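Local coordinates for sulfate transporter/antisigma-factor antagonist STAS (Planctomyces limnophilus, PDB 3T6O), which probably acts as an anti-sigma factor antagonist, a regulatory protein built on the STAS domain, at residues A[16-27]-A[50-61]. Sequence-based numbering, arbitrary orientation.
Sequences TVISFPAVFQRL and KVLIDLEGVEFF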
ATOM      1  N   THR A  16      -5.523 -25.446   6.396  1.00 18.62           N
ATOM      2  CA  THR A  16      -5.896 -25.174   5.035  1.00 18.94           C
ATOM      3  C   THR A  16      -4.594 -25.043   4.291  1.00 17.25           C
ATOM      4  O   THR A  16      -3.788 -24.136   4.593  1.00 17.30           O
ATOM      5  CB  THR A  16      -6.688 -23.848   4.917  1.00 19.66           C
ATOM      6  OG1 THR A  16      -7.935 -23.945   5.622  1.00 22.29           O
ATOM      7  CG2 THR A  16      -6.961 -23.507   3.441  1.00 21.29           C
ATOM      8  N   VAL A  17      -4.381 -25.907   3.325  1.00 16.33           N
ATOM      9  CA  VAL A  17      -3.114 -25.971   2.653  1.00 15.95           C
ATOM     10  C   VAL A  17      -3.324 -25.371   1.290  1.00 16.75           C
ATOM     11  O   VAL A  17      -4.218 -25.780   0.576  1.00 18.33           O
ATOM     12  CB  VAL A  17      -2.586 -27.438   2.506  1.00 16.67           C
ATOM     13  CG1 VAL A  17      -1.260 -27.457   1.741  1.00 14.92           C
ATOM     14  CG2 VAL A  17      -2.387 -28.138   3.894  1.00 17.54           C
ATOM     15  N   ILE A  18      -2.517 -24.377   0.937  1.00 16.47           N
ATOM     16  CA  ILE A  18      -2.530 -23.781  -0.405  1.00 16.86           C
ATOM     17  C   ILE A  18      -1.323 -24.281  -1.211  1.00 17.85           C
ATOM     18  O   ILE A  18      -0.170 -24.149  -0.756  1.00 16.78           O
ATOM     19  CB  ILE A  18      -2.391 -22.248  -0.315  1.00 17.78           C
ATOM     20  CG1 ILE A  18      -3.416 -21.665   0.658  1.00 16.86           C
ATOM     21  CG2 ILE A  18      -2.300 -21.587  -1.738  1.00 17.51           C
ATOM     22  CD1 ILE A  18      -4.826 -21.818   0.319  1.00 18.93           C
ATOM     23  N   SER A  19      -1.575 -24.872  -2.371  1.00 18.21           N
ATOM     24  CA  SER A  19      -0.506 -25.397  -3.214  1.00 20.45           C
ATOM     25  C   SER A  19      -0.651 -24.856  -4.633  1.00 22.57           C
ATOM     26  O   SER A  19      -1.755 -24.435  -5.050  1.00 22.62           O
ATOM     27  CB  SER A  19      -0.593 -26.941  -3.289  1.00 21.48           C
ATOM     28  OG  SER A  19      -0.884 -27.549  -2.032  1.00 23.34           O
ATOM     29  N   PHE A  20       0.438 -24.962  -5.384  1.00 23.87           N
ATOM     30  CA  PHE A  20       0.531 -24.404  -6.722  1.00 26.45           C
ATOM     31  C   PHE A  20       0.757 -25.442  -7.815  1.00 29.50           C
ATOM     32  O   PHE A  20       1.692 -26.195  -7.743  1.00 29.28           O
ATOM     33  CB  PHE A  20       1.676 -23.392  -6.736  1.00 25.68           C
ATOM     34  CG  PHE A  20       1.449 -22.278  -5.781  1.00 22.56           C
ATOM     35  CD1 PHE A  20       1.669 -22.464  -4.439  1.00 19.18           C
ATOM     36  CD2 PHE A  20       0.927 -21.086  -6.217  1.00 21.38           C
ATOM     37  CE1 PHE A  20       1.380 -21.479  -3.547  1.00 21.16           C
ATOM     38  CE2 PHE A  20       0.635 -20.086  -5.325  1.00 21.83           C
ATOM     39  CZ  PHE A  20       0.863 -20.271  -3.992  1.00 21.97           C
ATOM     40  N   PRO A  21      -0.065 -25.440  -8.854  1.00 32.53           N
ATOM     41  CA  PRO A  21       0.203 -26.243 -10.066  1.00 35.48           C
ATOM     42  C   PRO A  21       1.456 -25.832 -10.788  1.00 37.03           C
ATOM     43  O   PRO A  21       1.826 -24.674 -10.734  1.00 36.41           O
ATOM     44  CB  PRO A  21      -0.992 -25.949 -10.981  1.00 36.99           C
ATOM     45  CG  PRO A  21      -2.071 -25.488 -10.077  1.00 37.06           C
ATOM     46  CD  PRO A  21      -1.462 -24.988  -8.777  1.00 33.39           C
ATOM     47  N   ALA A  22       2.084 -26.786 -11.471  1.00 40.50           N
ATOM     48  CA  ALA A  22       3.293 -26.558 -12.297  1.00 43.16           C
ATOM     49  C   ALA A  22       3.266 -25.315 -13.194  1.00 45.32           C
ATOM     50  O   ALA A  22       4.296 -24.661 -13.367  1.00 46.60           O
ATOM     51  CB  ALA A  22       3.618 -27.835 -13.150  1.00 45.54           C
ATOM     52  N   VAL A  23       2.112 -24.949 -13.739  1.00 47.01           N
ATOM     53  CA  VAL A  23       2.034 -23.736 -14.558  1.00 48.76           C
ATOM     54  C   VAL A  23       2.400 -22.427 -13.802  1.00 47.46           C
ATOM     55  O   VAL A  23       2.651 -21.390 -14.441  1.00 48.99           O
ATOM     56  CB  VAL A  23       0.619 -23.574 -15.208  1.00 50.69           C
ATOM     57  CG1 VAL A  23      -0.394 -23.001 -14.185  1.00 47.92           C
ATOM     58  CG2 VAL A  23       0.698 -22.698 -16.475  1.00 53.24           C
ATOM     59  N   PHE A  24       2.403 -22.457 -12.464  1.00 44.91           N
ATOM     60  CA  PHE A  24       2.786 -21.289 -11.650  1.00 42.81           C
ATOM     61  C   PHE A  24       4.242 -21.306 -11.156  1.00 41.87           C
ATOM     62  O   PHE A  24       4.490 -20.978 -10.007  1.00 41.67           O
ATOM     63  CB  PHE A  24       1.873 -21.175 -10.419  1.00 40.68           C
ATOM     64  CG  PHE A  24       0.461 -20.833 -10.737  1.00 42.16           C
ATOM     65  CD1 PHE A  24       0.151 -19.691 -11.457  1.00 44.57           C
ATOM     66  CD2 PHE A  24      -0.569 -21.644 -10.323  1.00 43.88           C
ATOM     67  CE1 PHE A  24      -1.158 -19.380 -11.757  1.00 45.89           C
ATOM     68  CE2 PHE A  24      -1.874 -21.333 -10.625  1.00 43.54           C
ATOM     69  CZ  PHE A  24      -2.167 -20.203 -11.330  1.00 45.10           C
ATOM     70  N   GLN A  25       5.219 -21.668 -11.977  1.00 42.95           N
ATOM     71  CA  GLN A  25       6.630 -21.628 -11.594  0.50 42.55           C
ATOM     72  C   GLN A  25       7.035 -20.224 -11.136  1.00 41.50           C
ATOM     73  O   GLN A  25       7.790 -20.027 -10.211  1.00 40.13           O
ATOM     74  CB  GLN A  25       7.498 -22.009 -12.800  0.50 45.26           C
ATOM     75  CG  GLN A  25       7.383 -23.468 -13.212  0.50 46.92           C
ATOM     76  CD  GLN A  25       8.475 -23.912 -14.164  0.50 48.58           C
ATOM     77  OE1 GLN A  25       9.375 -24.664 -13.788  0.50 49.13           O
ATOM     78  NE2 GLN A  25       8.401 -23.447 -15.398  0.50 49.87           N
ATOM     79  N   ARG A  26       6.531 -19.226 -11.854  1.00 41.55           N
ATOM     80  CA  ARG A  26       6.880 -17.831 -11.618  1.00 41.24           C
ATOM     81  C   ARG A  26       5.643 -17.002 -11.332  1.00 38.90           C
ATOM     82  O   ARG A  26       4.798 -16.849 -12.197  1.00 39.35           O
ATOM     83  CB  ARG A  26       7.564 -17.278 -12.848  1.00 44.23           C
ATOM     84  CG  ARG A  26       8.901 -17.923 -13.185  1.00 48.62           C
ATOM     85  CD  ARG A  26       9.048 -18.024 -14.720  1.00 56.71           C
ATOM     86  NE  ARG A  26      10.399 -17.794 -15.247  1.00 61.46           N
ATOM     87  CZ  ARG A  26      11.435 -18.621 -15.086  1.00 64.23           C
ATOM     88  NH1 ARG A  26      11.312 -19.739 -14.357  1.00 64.52           N
ATOM     89  NH2 ARG A  26      12.611 -18.322 -15.645  1.00 65.93           N
ATOM     90  N   LEU A  27       5.543 -16.491 -10.106  1.00 35.77           N
ATOM     91  CA  LEU A  27       4.402 -15.701  -9.674  1.00 34.04           C
ATOM     92  C   LEU A  27       4.663 -14.179  -9.837  1.00 34.28           C
ATOM     93  O   LEU A  27       5.281 -13.541  -8.992  1.00 33.54           O
ATOM     94  CB  LEU A  27       4.051 -16.038  -8.220  1.00 32.43           C
ATOM     95  CG  LEU A  27       3.626 -17.495  -7.953  1.00 32.65           C
ATOM     96  CD1 LEU A  27       3.643 -17.860  -6.474  1.00 29.32           C
ATOM     97  CD2 LEU A  27       2.227 -17.758  -8.561  1.00 31.95           C
ATOM     98  N   LYS A  50      -5.563 -22.071  10.777  1.00 21.42           N
ATOM     99  CA  LYS A  50      -4.211 -22.451  10.502  1.00 20.88           C
ATOM    100  C   LYS A  50      -4.095 -22.622   8.984  1.00 18.82           C
ATOM    101  O   LYS A  50      -4.909 -23.346   8.367  1.00 19.30           O
ATOM    102  CB  LYS A  50      -3.910 -23.759  11.249  1.00 22.03           C
ATOM    103  CG  LYS A  50      -3.769 -23.572  12.755  1.00 25.62           C
ATOM    104  CD  LYS A  50      -3.602 -24.867  13.490  1.00 30.66           C
ATOM    105  CE  LYS A  50      -3.350 -24.596  14.963  1.00 35.42           C
ATOM    106  NZ  LYS A  50      -3.037 -25.815  15.760  1.00 39.46           N
ATOM    107  N   VAL A  51      -3.104 -21.952   8.399  1.00 16.85           N
ATOM    108  CA  VAL A  51      -2.910 -21.881   6.970  1.00 16.01           C
ATOM    109  C   VAL A  51      -1.430 -22.177   6.652  1.00 15.97           C
ATOM    110  O   VAL A  51      -0.535 -21.651   7.301  1.00 17.47           O
ATOM    111  CB  VAL A  51      -3.355 -20.458   6.415  1.00 16.34           C
ATOM    112  CG1 VAL A  51      -2.850 -20.270   4.979  1.00 16.68           C
ATOM    113  CG2 VAL A  51      -4.860 -20.316   6.470  1.00 15.04           C
ATOM    114  N   LEU A  52      -1.190 -22.976   5.611  1.00 15.94           N
ATOM    115  CA  LEU A  52       0.124 -23.346   5.196  1.00 15.36           C
ATOM    116  C   LEU A  52       0.226 -23.050   3.742  1.00 15.74           C
ATOM    117  O   LEU A  52      -0.589 -23.545   2.971  1.00 17.13           O
ATOM    118  CB  LEU A  52       0.317 -24.861   5.410  1.00 15.72           C
ATOM    119  CG  LEU A  52       1.665 -25.453   4.958  1.00 16.27           C
ATOM    120  CD1 LEU A  52       2.857 -24.753   5.722  1.00 13.84           C
ATOM    121  CD2 LEU A  52       1.670 -26.997   5.169  1.00 15.97           C
ATOM    122  N   ILE A  53       1.236 -22.288   3.332  1.00 15.79           N
ATOM    123  CA  ILE A  53       1.439 -21.990   1.923  1.00 16.43           C
ATOM    124  C   ILE A  53       2.547 -22.929   1.482  1.00 17.87           C
ATOM    125  O   ILE A  53       3.727 -22.766   1.858  1.00 17.85           O
ATOM    126  CB  ILE A  53       1.893 -20.540   1.702  1.00 17.14           C
ATOM    127  CG1 ILE A  53       1.016 -19.585   2.519  1.00 17.82           C
ATOM    128  CG2 ILE A  53       1.921 -20.170   0.211  1.00 19.33           C
ATOM    129  CD1 ILE A  53      -0.436 -19.584   2.126  1.00 12.46           C
ATOM    130  N   ASP A  54       2.182 -23.918   0.696  1.00 17.27           N
ATOM    131  CA  ASP A  54       3.141 -24.896   0.248  1.00 19.21           C
ATOM    132  C   ASP A  54       3.695 -24.479  -1.115  1.00 19.92           C
ATOM    133  O   ASP A  54       3.029 -24.654  -2.160  1.00 20.42           O
ATOM    134  CB  ASP A  54       2.501 -26.270   0.204  1.00 18.70           C
ATOM    135  CG  ASP A  54       3.459 -27.377  -0.309  1.00 22.49           C
ATOM    136  OD1 ASP A  54       4.630 -27.110  -0.660  1.00 21.14           O
ATOM    137  OD2 ASP A  54       3.015 -28.530  -0.323  1.00 23.68           O
ATOM    138  N   LEU A  55       4.948 -24.026  -1.090  1.00 19.91           N
ATOM    139  CA  LEU A  55       5.556 -23.382  -2.244  1.00 20.65           C
ATOM    140  C   LEU A  55       6.346 -24.334  -3.123  1.00 22.37           C
ATOM    141  O   LEU A  55       7.125 -23.890  -3.967  1.00 22.33           O
ATOM    142  CB  LEU A  55       6.386 -22.195  -1.769  1.00 19.86           C
ATOM    143  CG  LEU A  55       5.469 -21.003  -1.384  1.00 21.46           C
ATOM    144  CD1 LEU A  55       6.171 -19.915  -0.559  1.00 21.31           C
ATOM    145  CD2 LEU A  55       4.853 -20.281  -2.633  1.00 19.57           C
ATOM    146  N   GLU A  56       6.127 -25.647  -2.975  1.00 22.93           N
ATOM    147  CA  GLU A  56       6.906 -26.601  -3.755  1.00 25.43           C
ATOM    148  C   GLU A  56       6.620 -26.382  -5.240  1.00 26.10           C
ATOM    149  O   GLU A  56       5.473 -26.268  -5.648  1.00 26.83           O
ATOM    150  CB  GLU A  56       6.552 -28.060  -3.376  1.00 26.72           C
ATOM    151  CG  GLU A  56       7.480 -29.123  -4.065  1.00 30.86           C
ATOM    152  CD  GLU A  56       7.246 -30.537  -3.515  1.00 36.46           C
ATOM    153  OE1 GLU A  56       6.119 -30.855  -3.073  1.00 37.60           O
ATOM    154  OE2 GLU A  56       8.186 -31.352  -3.536  1.00 45.70           O
ATOM    155  N   GLY A  57       7.658 -26.324  -6.046  1.00 27.40           N
ATOM    156  CA  GLY A  57       7.504 -26.126  -7.488  1.00 29.07           C
ATOM    157  C   GLY A  57       7.563 -24.653  -7.900  1.00 29.24           C
ATOM    158  O   GLY A  57       7.814 -24.350  -9.071  1.00 30.86           O
ATOM    159  N   VAL A  58       7.295 -23.738  -6.957  1.00 27.52           N
ATOM    160  CA  VAL A  58       7.348 -22.323  -7.237  1.00 25.88           C
ATOM    161  C   VAL A  58       8.815 -21.898  -7.281  1.00 27.45           C
ATOM    162  O   VAL A  58       9.548 -22.101  -6.330  1.00 26.89           O
ATOM    163  CB  VAL A  58       6.616 -21.495  -6.184  1.00 24.92           C
ATOM    164  CG1 VAL A  58       6.777 -19.966  -6.501  1.00 23.06           C
ATOM    165  CG2 VAL A  58       5.064 -21.834  -6.137  1.00 22.87           C
ATOM    166  N   GLU A  59       9.254 -21.301  -8.380  1.00 29.01           N
ATOM    167  CA  GLU A  59      10.665 -20.916  -8.511  1.00 30.88           C
ATOM    168  C   GLU A  59      10.939 -19.416  -8.346  1.00 30.47           C
ATOM    169  O   GLU A  59      12.095 -19.010  -8.071  1.00 30.05           O
ATOM    170  CB  GLU A  59      11.207 -21.424  -9.844  1.00 34.20           C
ATOM    171  CG  GLU A  59      11.090 -22.998  -9.999  1.00 39.49           C
ATOM    172  CD  GLU A  59      11.975 -23.863  -9.012  1.00 47.70           C
ATOM    173  OE1 GLU A  59      13.128 -23.459  -8.667  1.00 51.48           O
ATOM    174  OE2 GLU A  59      11.518 -24.994  -8.624  1.00 52.47           O
ATOM    175  N   PHE A  60       9.907 -18.589  -8.535  1.00 28.89           N
ATOM    176  CA  PHE A  60      10.070 -17.156  -8.409  1.00 29.15           C
ATOM    177  C   PHE A  60       8.830 -16.459  -7.906  1.00 28.59           C
ATOM    178  O   PHE A  60       7.694 -16.773  -8.341  1.00 28.66           O
ATOM    179  CB  PHE A  60      10.422 -16.528  -9.740  1.00 31.15           C
ATOM    180  CG  PHE A  60      10.495 -15.039  -9.670  1.00 32.04           C
ATOM    181  CD1 PHE A  60       9.362 -14.274  -9.813  1.00 33.21           C
ATOM    182  CD2 PHE A  60      11.691 -14.407  -9.358  1.00 31.57           C
ATOM    183  CE1 PHE A  60       9.419 -12.888  -9.693  1.00 34.68           C
ATOM    184  CE2 PHE A  60      11.763 -13.052  -9.260  1.00 31.82           C
ATOM    185  CZ  PHE A  60      10.637 -12.276  -9.443  1.00 33.52           C
ATOM    186  N   PHE A  61       9.054 -15.504  -7.002  1.00 28.53           N
ATOM    187  CA  PHE A  61       8.062 -14.468  -6.695  1.00 28.50           C
ATOM    188  C   PHE A  61       8.729 -13.210  -6.155  1.00 29.46           C
ATOM    189  O   PHE A  61       9.938 -13.201  -5.894  1.00 30.55           O
ATOM    190  CB  PHE A  61       6.999 -15.001  -5.728  1.00 26.77           C
ATOM    191  CG  PHE A  61       7.530 -15.484  -4.422  1.00 26.71           C
ATOM    192  CD1 PHE A  61       7.861 -14.589  -3.420  1.00 28.71           C
ATOM    193  CD2 PHE A  61       7.638 -16.823  -4.167  1.00 26.52           C
ATOM    194  CE1 PHE A  61       8.316 -15.025  -2.207  1.00 28.04           C
ATOM    195  CE2 PHE A  61       8.070 -17.277  -2.950  1.00 26.92           C
ATOM    196  CZ  PHE A  61       8.422 -16.384  -1.964  1.00 28.92           C
TER
HETATM  197  O   HOH W   1      -7.762 -22.723   7.955  1.00 33.72           O
HETATM  198  O   HOH W   2       0.660 -29.532  -0.828  1.00 29.04           O
HETATM  199  O   HOH W   3       2.976 -26.074  -4.399  1.00 20.80           O
HETATM  200  O   HOH W   4       4.305 -25.763  -8.387  1.00 50.53           O
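Thr16 to Ile18 pair in parallel with Val51 to Ile53, the strand axes 4.8 Å apart at 18°. Four backbone hydrogen bonds join strands 16-19 and 50-54: Thr16 N to Lys50 O, Leu52 N to Thr16 O, Ile18 N to Leu52 O and Asp54 N to Ile18 O. Beyond Asp54 the strands part, and a second, short parallel pairing follows. There Gln25 O accepts from two successive amides, Glu59 N at 2.7 Å and Phe60 N at 3.1 Å, and Leu27 N bonds to Phe60 O.

Where the strands part, water links the two segments. One molecule takes the Phe20 N-H and donates to Asp54 O and Glu56 O; a second donates to Phe20 O and Glu56 O. Another links Ser19 OG with Asp54 OD2, while Asp54 OD1 closes an Asx turn by accepting from Glu56 N from above the carboxylate plane, leading into the type II turn Leu55-Val58.

Packing centres on Phe20. With CG anti to its carbonyl carbon (chi1 -61°), its ring lies against segment 50-61: Asp54 O lies in plane at the edge, 3.4 Å from Phe20 CD1. Of the methyl groups, Ile53 CG2 also meets the edge, Val58 CG2 approaches Phe20 CG obliquely at 3.7 Å, and Leu55 CD2 lies 3.8 Å from Phe20 CE1. Replacing the ring by an alanine here would probably leave Val58, Leu55 and Ile53 without their shared partner and open a gap between the segments. Val58 CG1 turns to Leu27 CD1, 3.8 Å away, and Ile18 CG1 runs alongside Ile53 CD1.

In the STAS fold, strands 15-19 and 50-54 are neighbours in the mixed sheet, flanked by strands 8-12 and 83-87; helix 112-118 covers Val17 and Leu52, and Tyr92 of a second subunit hydrogen-bonds through OH to Arg26 NE and stacks edge-to-face with Phe60.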